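PDB 3PRL: NADP-dependent glyceraldehyde-3-phosphate dehydrogenase from Bacillus halodurans, which probably catalyses the NADP-dependent, non-phosphorylating oxidation of glyceraldehyde 3-phosphate, as a member of the aldehyde dehydrogenase family. Local coordinates for residues D[407-420]-D[432-446]. Sequence-based numbering, arbitrary orientation.
Sequences SNQSDYGLQASIFT and HLEVGTVHINAKTER
N408 spends both ends of its amide on the backbone of 432-446. ND2 gives an almost straight bond to H432 O (2.8 Å), while OD1 takes E434 N at 3.2 Å, the donor standing above the carbonyl plane. The E434 carboxylate stacks on this amide, its OE1 salt-bridged to K457. A leucine at N408 would probably leave H432 O and E434 N without these mates and the loop looser against the end of helix 400-409.

Ahead of the strands, G436 N donates to L414 O (3.0 Å). Strands 415-419 and 437-440 then run parallel: A416 N reaches T437 O weakly, H439 N binds A416 O (2.8 Å), H439 O receives I418 N, and I418 O receives N441 N. Past the ladder, N441 turns its amide back on T420, ND2 to T420 O at 2.7 Å and OD1 weakly to T420 N.

Q415 lies alongside T437, pointing the same way. Its chain runs extended beyond CG (chi2 -157°), carrying the amide to the 445 backbone: NE2 donates to E445 O (2.9 Å), and OE1 collects weak bonds from E445 N and, at the imidazole edge, H439 NE2. S417 OG donates to A442 O on a lone pair. T437 OG1 is buried without a partner. On the sheet's other face, I418 CD1 meets L433 CD1 tip to tip, tightly, at 3.4 Å.

Beyond, R446 salt-bridges E259, the predicted active-site glutamate. The two strands belong to a beta-alpha-beta unit whose connecting helix, 423-431, packs on I418 and I440. Strand 264-268 flanks 415-419, F419 lies against helix 274-286, and T437 to H439 pair in parallel with a strand of the second subunit, continuing the sheet across the interface.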
# COMPACT_ATOMS: atom_id res chain seq x y z
N SER D 407 -12.70 -8.58 32.45
CA SER D 407 -12.47 -8.98 31.08
C SER D 407 -10.99 -9.31 30.89
O SER D 407 -10.64 -10.38 30.41
CB SER D 407 -12.91 -7.85 30.14
OG SER D 407 -12.36 -8.00 28.85
N ASN D 408 -10.13 -8.38 31.32
CA ASN D 408 -8.69 -8.53 31.11
C ASN D 408 -8.01 -9.57 31.98
O ASN D 408 -6.91 -10.02 31.65
CB ASN D 408 -8.00 -7.18 31.24
CG ASN D 408 -8.32 -6.27 30.09
OD1 ASN D 408 -8.81 -6.73 29.05
ND2 ASN D 408 -8.07 -4.98 30.26
N GLN D 409 -8.69 -9.97 33.07
CA GLN D 409 -8.14 -10.98 33.98
C GLN D 409 -8.04 -12.38 33.39
O GLN D 409 -7.19 -13.15 33.82
CB GLN D 409 -8.93 -11.02 35.29
CG GLN D 409 -8.32 -10.19 36.40
CD GLN D 409 -9.29 -9.90 37.55
OE1 GLN D 409 -9.30 -8.80 38.08
NE2 GLN D 409 -10.09 -10.89 37.93
N SER D 410 -8.91 -12.69 32.43
CA SER D 410 -8.88 -13.98 31.72
C SER D 410 -7.53 -14.18 31.02
O SER D 410 -6.94 -13.21 30.53
CB SER D 410 -10.01 -14.03 30.69
OG SER D 410 -9.80 -15.05 29.72
N ASP D 411 -7.04 -15.42 30.96
CA ASP D 411 -5.84 -15.74 30.19
C ASP D 411 -6.10 -15.60 28.69
O ASP D 411 -5.15 -15.57 27.90
CB ASP D 411 -5.32 -17.17 30.47
CG ASP D 411 -4.94 -17.40 31.93
OD1 ASP D 411 -4.19 -16.59 32.51
OD2 ASP D 411 -5.38 -18.42 32.50
N TYR D 412 -7.38 -15.56 28.30
CA TYR D 412 -7.76 -15.48 26.90
C TYR D 412 -7.78 -14.05 26.40
O TYR D 412 -7.71 -13.09 27.19
CB TYR D 412 -9.12 -16.16 26.66
CG TYR D 412 -9.05 -17.63 26.96
CD1 TYR D 412 -8.29 -18.48 26.16
CD2 TYR D 412 -9.69 -18.17 28.07
CE1 TYR D 412 -8.19 -19.84 26.45
CE2 TYR D 412 -9.61 -19.53 28.36
CZ TYR D 412 -8.86 -20.35 27.54
OH TYR D 412 -8.76 -21.68 27.81
N GLY D 413 -7.89 -13.92 25.09
CA GLY D 413 -7.77 -12.61 24.44
C GLY D 413 -8.10 -12.66 22.96
O GLY D 413 -7.36 -12.10 22.15
N LEU D 414 -9.19 -13.32 22.62
CA LEU D 414 -9.56 -13.49 21.22
C LEU D 414 -10.35 -12.26 20.70
O LEU D 414 -9.82 -11.43 19.95
CB LEU D 414 -10.30 -14.83 21.04
CG LEU D 414 -10.62 -15.46 19.68
CD1 LEU D 414 -9.53 -15.19 18.63
CD2 LEU D 414 -10.82 -16.96 19.83
N GLN D 415 -11.60 -12.14 21.15
CA GLN D 415 -12.49 -11.09 20.69
C GLN D 415 -13.38 -10.59 21.84
O GLN D 415 -13.34 -11.14 22.93
CB GLN D 415 -13.33 -11.59 19.50
CG GLN D 415 -12.55 -11.68 18.18
CD GLN D 415 -13.46 -11.62 16.95
OE1 GLN D 415 -14.65 -11.42 17.07
NE2 GLN D 415 -12.86 -11.77 15.75
N ALA D 416 -14.17 -9.54 21.59
CA ALA D 416 -15.11 -9.00 22.60
C ALA D 416 -16.19 -8.14 21.97
O ALA D 416 -16.01 -7.60 20.87
CB ALA D 416 -14.36 -8.19 23.67
N SER D 417 -17.31 -7.99 22.69
CA SER D 417 -18.39 -7.09 22.30
C SER D 417 -18.63 -5.99 23.36
O SER D 417 -18.60 -6.27 24.56
CB SER D 417 -19.69 -7.88 22.13
OG SER D 417 -19.55 -8.96 21.23
N ILE D 418 -18.85 -4.74 22.91
CA ILE D 418 -19.37 -3.67 23.78
C ILE D 418 -20.75 -3.24 23.27
O ILE D 418 -20.94 -3.01 22.07
CB ILE D 418 -18.44 -2.40 23.84
CG1 ILE D 418 -16.94 -2.75 23.78
CG2 ILE D 418 -18.77 -1.52 25.08
CD1 ILE D 418 -16.44 -3.60 24.94
N PHE D 419 -21.70 -3.13 24.19
CA PHE D 419 -23.07 -2.72 23.87
C PHE D 419 -23.47 -1.41 24.57
O PHE D 419 -23.44 -1.29 25.80
CB PHE D 419 -24.03 -3.85 24.21
CG PHE D 419 -23.88 -5.07 23.33
CD1 PHE D 419 -24.57 -5.15 22.12
CD2 PHE D 419 -23.06 -6.13 23.72
CE1 PHE D 419 -24.45 -6.28 21.30
CE2 PHE D 419 -22.92 -7.27 22.90
CZ PHE D 419 -23.62 -7.34 21.69
N THR D 420 -23.83 -0.42 23.74
CA THR D 420 -23.96 0.98 24.16
C THR D 420 -24.55 1.77 23.00
O THR D 420 -24.39 1.39 21.84
CB THR D 420 -22.58 1.63 24.41
OG1 THR D 420 -21.61 0.62 24.73
CG2 THR D 420 -22.64 2.66 25.52
N HIS D 432 -8.95 -0.44 25.90
CA HIS D 432 -8.36 -1.06 27.10
C HIS D 432 -8.61 -2.57 27.17
O HIS D 432 -8.27 -3.20 28.17
CB HIS D 432 -8.91 -0.44 28.40
CG HIS D 432 -8.81 1.05 28.46
ND1 HIS D 432 -7.79 1.69 29.13
CD2 HIS D 432 -9.61 2.02 27.97
CE1 HIS D 432 -7.96 3.00 29.04
NE2 HIS D 432 -9.06 3.22 28.33
N LEU D 433 -9.23 -3.14 26.14
CA LEU D 433 -9.47 -4.58 26.14
C LEU D 433 -8.36 -5.32 25.41
O LEU D 433 -8.07 -5.02 24.26
CB LEU D 433 -10.83 -4.91 25.51
CG LEU D 433 -12.09 -4.31 26.16
CD1 LEU D 433 -13.29 -4.68 25.31
CD2 LEU D 433 -12.28 -4.75 27.62
N GLU D 434 -7.76 -6.30 26.09
CA GLU D 434 -6.65 -7.10 25.55
C GLU D 434 -7.11 -8.23 24.61
O GLU D 434 -7.03 -9.41 24.93
CB GLU D 434 -5.79 -7.65 26.69
CG GLU D 434 -5.25 -6.57 27.62
CD GLU D 434 -4.61 -7.09 28.92
OE1 GLU D 434 -4.72 -8.29 29.26
OE2 GLU D 434 -4.01 -6.26 29.62
N VAL D 435 -7.59 -7.85 23.43
CA VAL D 435 -8.13 -8.80 22.45
C VAL D 435 -7.69 -8.37 21.07
O VAL D 435 -7.20 -7.25 20.89
CB VAL D 435 -9.68 -8.88 22.52
CG1 VAL D 435 -10.15 -9.18 23.94
CG2 VAL D 435 -10.32 -7.59 22.00
N GLY D 436 -7.82 -9.26 20.11
CA GLY D 436 -7.54 -8.95 18.73
C GLY D 436 -8.57 -8.02 18.13
O GLY D 436 -8.22 -7.00 17.52
N THR D 437 -9.85 -8.36 18.34
CA THR D 437 -10.94 -7.60 17.74
C THR D 437 -12.02 -7.20 18.74
O THR D 437 -12.43 -8.01 19.55
CB THR D 437 -11.59 -8.41 16.61
OG1 THR D 437 -10.56 -8.87 15.73
CG2 THR D 437 -12.64 -7.57 15.82
N VAL D 438 -12.47 -5.95 18.67
CA VAL D 438 -13.61 -5.48 19.43
C VAL D 438 -14.76 -5.21 18.46
O VAL D 438 -14.58 -4.54 17.44
CB VAL D 438 -13.30 -4.17 20.20
CG1 VAL D 438 -14.53 -3.66 20.94
CG2 VAL D 438 -12.12 -4.39 21.17
N HIS D 439 -15.94 -5.76 18.77
CA HIS D 439 -17.15 -5.50 17.99
C HIS D 439 -18.06 -4.53 18.74
O HIS D 439 -18.46 -4.80 19.87
CB HIS D 439 -17.92 -6.80 17.74
CG HIS D 439 -17.21 -7.78 16.87
ND1 HIS D 439 -17.59 -8.03 15.56
CD2 HIS D 439 -16.15 -8.60 17.11
CE1 HIS D 439 -16.79 -8.94 15.04
NE2 HIS D 439 -15.91 -9.30 15.95
N ILE D 440 -18.40 -3.42 18.08
CA ILE D 440 -19.38 -2.47 18.63
C ILE D 440 -20.83 -2.79 18.24
O ILE D 440 -21.21 -2.71 17.06
CB ILE D 440 -19.03 -0.98 18.27
CG1 ILE D 440 -17.56 -0.67 18.54
CG2 ILE D 440 -19.97 0.00 19.01
CD1 ILE D 440 -17.08 -0.98 19.95
N ASN D 441 -21.63 -3.14 19.25
CA ASN D 441 -23.06 -3.38 19.09
C ASN D 441 -23.40 -4.55 18.19
O ASN D 441 -24.40 -4.53 17.49
CB ASN D 441 -23.78 -2.12 18.58
CG ASN D 441 -24.20 -1.21 19.70
OD1 ASN D 441 -24.63 -1.66 20.76
ND2 ASN D 441 -24.09 0.09 19.46
N ALA D 442 -22.54 -5.56 18.22
CA ALA D 442 -22.74 -6.78 17.44
C ALA D 442 -21.94 -7.88 18.12
O ALA D 442 -21.07 -7.59 18.96
CB ALA D 442 -22.26 -6.60 16.02
N LYS D 443 -22.23 -9.12 17.75
CA LYS D 443 -21.61 -10.28 18.38
C LYS D 443 -20.16 -10.41 17.93
O LYS D 443 -19.72 -9.70 17.01
CB LYS D 443 -22.41 -11.56 18.07
CG LYS D 443 -22.46 -11.96 16.59
CD LYS D 443 -23.60 -12.95 16.33
CE LYS D 443 -23.55 -13.57 14.94
NZ LYS D 443 -24.84 -14.31 14.59
N THR D 444 -19.42 -11.31 18.57
CA THR D 444 -18.07 -11.62 18.10
C THR D 444 -18.17 -12.67 16.99
O THR D 444 -19.03 -13.54 17.03
CB THR D 444 -17.09 -12.10 19.22
OG1 THR D 444 -17.65 -13.22 19.90
CG2 THR D 444 -16.86 -11.00 20.23
N GLU D 445 -17.30 -12.57 16.00
CA GLU D 445 -17.24 -13.57 14.93
C GLU D 445 -15.92 -13.42 14.22
O GLU D 445 -15.29 -12.36 14.24
CB GLU D 445 -18.40 -13.39 13.92
CG GLU D 445 -18.19 -12.22 12.97
CD GLU D 445 -19.43 -11.84 12.19
OE1 GLU D 445 -20.10 -12.76 11.64
OE2 GLU D 445 -19.71 -10.62 12.14
N ARG D 446 -15.52 -14.50 13.56
CA ARG D 446 -14.30 -14.53 12.80
C ARG D 446 -14.45 -13.67 11.54
O ARG D 446 -13.57 -12.87 11.21
CB ARG D 446 -13.98 -15.98 12.42
CG ARG D 446 -12.55 -16.17 11.99
CD ARG D 446 -12.47 -17.16 10.86
NE ARG D 446 -11.17 -17.13 10.19
CZ ARG D 446 -10.12 -17.85 10.57
NH1 ARG D 446 -8.99 -17.77 9.87
NH2 ARG D 446 -10.17 -18.63 11.64